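Local coordinates for protein globin (Chloroflexus aurantiacus, PDB 5D1V) that binds heme and probably carries oxygen, as a group II truncated hemoglobin of a thermophilic phototrophic bacterium, at residues A99-E103 with P104-V108; E3-I6 with Y7-I10. One frame throughout, in Å; residues are numbered along the deposited sequence.

Overall arrangement
Interaction 1 (residues 99-103 with 104-108) and interaction 2 (residues 3-6 with 7-10) illustrate how side chains can finish the start of a helix, each by local contacts within one continuous stretch. Interaction 2 lies at the surface, where the short helix 6-9 begins with a capping box between Thr-5 and Glu-8. Interaction 1 is partly buried and leads into helix 105-119, using an arginine bound to a backbone carbonyl and a glutamate bound to a serine. Their centres are about 11 Å apart. The two meet through apolar packing, with Ala-105 and Val-101 of interaction 1 against Ile-10 of interaction 2.

Interaction 1 (A99-E103 with P104-V108); sequences AGVPE and PARSV
The carboxylate oxygen OE2 of Glu-103 is gripped twice by Ser-107: the hydroxyl OG donates to OE2 over 2.6 Å, and the backbone N adds a weak bond of 3.4 Å to the same OE2. The hydroxyl arrives on the syn side of the carboxylate, a little out of its plane. A bend about the CB-CG bond of the glutamate (chi2 -78°) folds the acid back over the first turn of the helix, where the N-H of Ser-107 is the one main-chain group it takes.

The preceding residue, Arg-106, reaches back to the carbonyl of Val-101. Its NE donates to Val-101 O at 3.0 Å along a fairly straight path (163°), with the oxygen at the edge of the guanidinium and near its plane; NH2 adds a weak bond to that oxygen. A bend in the arginine chain at chi3 (-70°) turns NE toward this carbonyl. Nearer the backbone, Arg-106 CB packs against Val-101 CG1 at 3.8 Å. The backbone N of Arg-106 bonds to Pro-102 O at 2.9 Å, so main chain and side chain of one residue hold two successive carbonyls. Glu-103 OE1 lies oblique to the guanidinium, 4.2 Å from Arg-106 NE, where the opposite charges probably attract, though no N-H points at the oxygen. A cis peptide before Pro-104 turns the chain into the helix.

The stretch links helix 82-98, which ends in a Schellman motif at Gly-100, to helix 105-119. Val-101 packs on Leu-96 and on Ile-19 of helix 13-28, while Ala-105 rests against Ile-6 of helix 6-9.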
loop_
_atom_site.group_PDB
_atom_site.type_symbol
_atom_site.label_atom_id
_atom_site.label_comp_id
_atom_site.label_asym_id
_atom_site.label_seq_id
_atom_site.Cartn_x
_atom_site.Cartn_y
_atom_site.Cartn_z
ATOM N N ALA A 99 11.962 -1.627 9.043
ATOM C CA ALA A 99 13.362 -2.001 9.243
ATOM C C ALA A 99 14.315 -0.863 8.906
ATOM O O ALA A 99 15.509 -0.972 9.145
ATOM C CB ALA A 99 13.707 -3.203 8.419
ATOM N N GLY A 100 13.784 0.214 8.345
ATOM C CA GLY A 100 14.581 1.379 8.031
ATOM C C GLY A 100 15.412 1.274 6.764
ATOM O O GLY A 100 16.474 1.876 6.665
ATOM N N VAL A 101 14.923 0.543 5.776
ATOM C CA VAL A 101 15.666 0.378 4.544
ATOM C C VAL A 101 15.661 1.703 3.800
ATOM O O VAL A 101 14.593 2.232 3.521
ATOM C CB VAL A 101 15.069 -0.734 3.681
ATOM C CG1 VAL A 101 15.872 -0.927 2.419
ATOM C CG2 VAL A 101 14.987 -2.042 4.496
ATOM N N PRO A 102 16.852 2.245 3.484
ATOM C CA PRO A 102 16.964 3.540 2.812
ATOM C C PRO A 102 16.611 3.495 1.338
ATOM O O PRO A 102 16.751 2.446 0.697
ATOM C CB PRO A 102 18.447 3.876 2.969
ATOM C CG PRO A 102 19.102 2.558 2.883
ATOM C CD PRO A 102 18.182 1.651 3.689
ATOM N N GLU A 103 16.175 4.634 0.815
ATOM C CA GLU A 103 16.004 4.809 -0.626
ATOM C C GLU A 103 17.370 5.137 -1.220
ATOM O O GLU A 103 18.226 5.695 -0.530
ATOM C CB GLU A 103 15.007 5.930 -0.918
ATOM C CG GLU A 103 13.628 5.682 -0.390
ATOM C CD GLU A 103 12.850 4.737 -1.261
ATOM O OE1 GLU A 103 11.673 4.443 -0.946
ATOM O OE2 GLU A 103 13.414 4.288 -2.271
ATOM N N PRO A 104 17.593 4.803 -2.498
ATOM C CA PRO A 104 16.728 4.128 -3.471
ATOM C C PRO A 104 16.660 2.598 -3.335
ATOM O O PRO A 104 15.844 1.954 -4.009
ATOM C CB PRO A 104 17.361 4.519 -4.809
ATOM C CG PRO A 104 18.814 4.712 -4.480
ATOM C CD PRO A 104 18.846 5.283 -3.109
ATOM N N ALA A 105 17.481 2.025 -2.472
ATOM C CA ALA A 105 17.565 0.576 -2.390
ATOM C C ALA A 105 16.203 -0.011 -2.047
ATOM O O ALA A 105 15.823 -1.041 -2.590
ATOM C CB ALA A 105 18.598 0.162 -1.361
ATOM N N ARG A 106 15.488 0.621 -1.109
ATOM C CA ARG A 106 14.163 0.141 -0.718
ATOM C C ARG A 106 13.233 0.007 -1.915
ATOM O O ARG A 106 12.441 -0.944 -2.002
ATOM C CB ARG A 106 13.504 1.068 0.302
ATOM C CG ARG A 106 12.160 0.533 0.829
ATOM C CD ARG A 106 11.261 1.660 1.377
ATOM N NE ARG A 106 11.772 2.222 2.627
ATOM C CZ ARG A 106 11.056 2.959 3.480
ATOM N NH1 ARG A 106 9.774 3.235 3.237
ATOM N NH2 ARG A 106 11.626 3.418 4.586
ATOM N N SER A 107 13.299 0.965 -2.837
ATOM C CA SER A 107 12.443 0.931 -4.026
ATOM C C SER A 107 12.757 -0.258 -4.918
ATOM O O SER A 107 11.854 -0.872 -5.479
ATOM C CB SER A 107 12.584 2.205 -4.848
ATOM O OG SER A 107 11.939 3.312 -4.226
ATOM N N VAL A 108 14.041 -0.568 -5.053
ATOM C CA VAL A 108 14.467 -1.721 -5.872
ATOM C C VAL A 108 13.876 -3.000 -5.284
ATOM O O VAL A 108 13.344 -3.839 -6.004
ATOM C CB VAL A 108 16.017 -1.837 -5.976
ATOM C CG1 VAL A 108 16.412 -3.109 -6.743
ATOM C CG2 VAL A 108 16.637 -0.586 -6.653
#

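Interaction 2 (E3-I6 with Y7-I10); sequences EPTI and YEQI
Thr-5 and Glu-8 exchange bonds in both directions, a capping box at the start of the short helix 6-9. Thr-5, the N-cap, receives the backbone N-H of Glu-8 on its hydroxyl OG1 at 3.2 Å, a nearly straight bond. In return its own backbone N donates to Glu-8 OE2 at 2.8 Å. That bond too is nearly straight (168°), and its donor stands well above the carboxylate plane, 53° out of it. The two side chains cross at about a right angle, with Glu-8 CG 3.2 Å from Thr-5 OG1.

Torsions place both partners. The threonine hydroxyl sits between the backbone N and the carbonyl carbon (chi1 59°), facing the first turn, while the glutamate extends beyond CG and carries its acid back to the backbone N of Thr-5. There the carboxylate lies beside Pro-4, whose CB is 3.8 Å from Glu-8 OE1. The negative charge at this helix start would probably be favoured by the helix dipole.

Behind the box, the backbone continues the turn: Gln-9 N bonds to Thr-5 O at 2.9 Å, and Ile-10 N bonds to Ile-6 O at 3.0 Å. Alongside that second bond, the CG2 methyls of Ile-6 and Ile-10 meet at 4.1 Å. Tyr-7 CB packs on Thr-5 OG1 at 3.5 Å, the oxygen lying near the plane of the tyrosine ring, at its edge.

Outward from the turn, Ile-6 packs on Val-108 and Ile-10 on Met-109, both of helix 105-119. Ile-10 also touches Phe-16 of helix 13-28, and Tyr-7 leans on Pro-59 and Glu-13, so the N-terminal turn lies against two longer helices.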
loop_
_atom_site.group_PDB
_atom_site.type_symbol
_atom_site.label_atom_id
_atom_site.label_comp_id
_atom_site.label_asym_id
_atom_site.label_seq_id
_atom_site.Cartn_x
_atom_site.Cartn_y
_atom_site.Cartn_z
ATOM N N GLU A 3 29.420 -1.329 -9.013
ATOM C CA GLU A 3 28.790 -0.691 -7.858
ATOM C C GLU A 3 28.563 -1.686 -6.717
ATOM O O GLU A 3 28.296 -2.867 -6.960
ATOM C CB GLU A 3 27.443 -0.067 -8.246
ATOM C CG GLU A 3 27.539 1.228 -9.019
ATOM C CD GLU A 3 26.187 1.908 -9.179
ATOM O OE1 GLU A 3 25.273 1.638 -8.368
ATOM O OE2 GLU A 3 26.050 2.717 -10.117
ATOM N N PRO A 4 28.648 -1.212 -5.460
ATOM C CA PRO A 4 28.183 -2.035 -4.329
ATOM C C PRO A 4 26.759 -2.568 -4.522
ATOM O O PRO A 4 25.918 -1.912 -5.143
ATOM C CB PRO A 4 28.243 -1.068 -3.153
ATOM C CG PRO A 4 29.358 -0.093 -3.538
ATOM C CD PRO A 4 29.180 0.091 -5.019
ATOM N N THR A 5 26.515 -3.769 -4.000
ATOM C CA THR A 5 25.214 -4.435 -4.105
ATOM C C THR A 5 24.172 -3.783 -3.201
ATOM O O THR A 5 24.505 -3.037 -2.264
ATOM C CB THR A 5 25.307 -5.912 -3.710
ATOM O OG1 THR A 5 25.796 -5.989 -2.370
ATOM C CG2 THR A 5 26.223 -6.679 -4.634
ATOM N N ILE A 6 22.907 -4.067 -3.487
ATOM C CA ILE A 6 21.823 -3.667 -2.607
ATOM C C ILE A 6 22.126 -4.151 -1.199
ATOM O O ILE A 6 21.956 -3.403 -0.240
ATOM C CB ILE A 6 20.446 -4.211 -3.097
ATOM C CG1 ILE A 6 20.079 -3.633 -4.468
ATOM C CG2 ILE A 6 19.378 -3.915 -2.077
ATOM C CD1 ILE A 6 19.836 -2.154 -4.493
ATOM N N TYR A 7 22.526 -5.420 -1.074
ATOM C CA TYR A 7 22.899 -6.007 0.213
ATOM C C TYR A 7 23.812 -5.079 1.019
ATOM O O TYR A 7 23.542 -4.794 2.195
ATOM C CB TYR A 7 23.579 -7.354 -0.025
ATOM C CG TYR A 7 24.060 -8.071 1.200
ATOM C CD1 TYR A 7 23.202 -8.892 1.930
ATOM C CD2 TYR A 7 25.383 -7.959 1.618
ATOM C CE1 TYR A 7 23.642 -9.562 3.050
ATOM C CE2 TYR A 7 25.836 -8.636 2.739
ATOM C CZ TYR A 7 24.952 -9.431 3.453
ATOM O OH TYR A 7 25.357 -10.144 4.556
ATOM N N GLU A 8 24.894 -4.624 0.391
ATOM C CA GLU A 8 25.850 -3.714 1.042
ATOM C C GLU A 8 25.183 -2.394 1.369
ATOM O O GLU A 8 25.357 -1.854 2.461
ATOM C CB GLU A 8 27.066 -3.452 0.144
ATOM C CG GLU A 8 27.832 -4.687 -0.326
ATOM C CD GLU A 8 28.908 -4.352 -1.376
ATOM O OE1 GLU A 8 29.897 -3.675 -1.010
ATOM O OE2 GLU A 8 28.761 -4.756 -2.559
ATOM N N GLN A 9 24.418 -1.873 0.412
ATOM C CA GLN A 9 23.821 -0.542 0.544
ATOM C C GLN A 9 22.908 -0.421 1.750
ATOM O O GLN A 9 22.819 0.628 2.365
ATOM C CB GLN A 9 23.022 -0.191 -0.691
ATOM C CG GLN A 9 23.861 0.178 -1.905
ATOM C CD GLN A 9 23.029 0.212 -3.168
ATOM O OE1 GLN A 9 23.333 -0.482 -4.139
ATOM N NE2 GLN A 9 21.960 1.008 -3.159
ATOM N N ILE A 10 22.207 -1.493 2.087
ATOM C CA ILE A 10 21.204 -1.391 3.138
ATOM C C ILE A 10 21.752 -1.876 4.486
ATOM O O ILE A 10 21.019 -1.883 5.467
ATOM C CB ILE A 10 19.881 -2.145 2.744
ATOM C CG1 ILE A 10 20.020 -3.674 2.827
ATOM C CG2 ILE A 10 19.392 -1.699 1.344
ATOM C CD1 ILE A 10 18.671 -4.384 2.739
#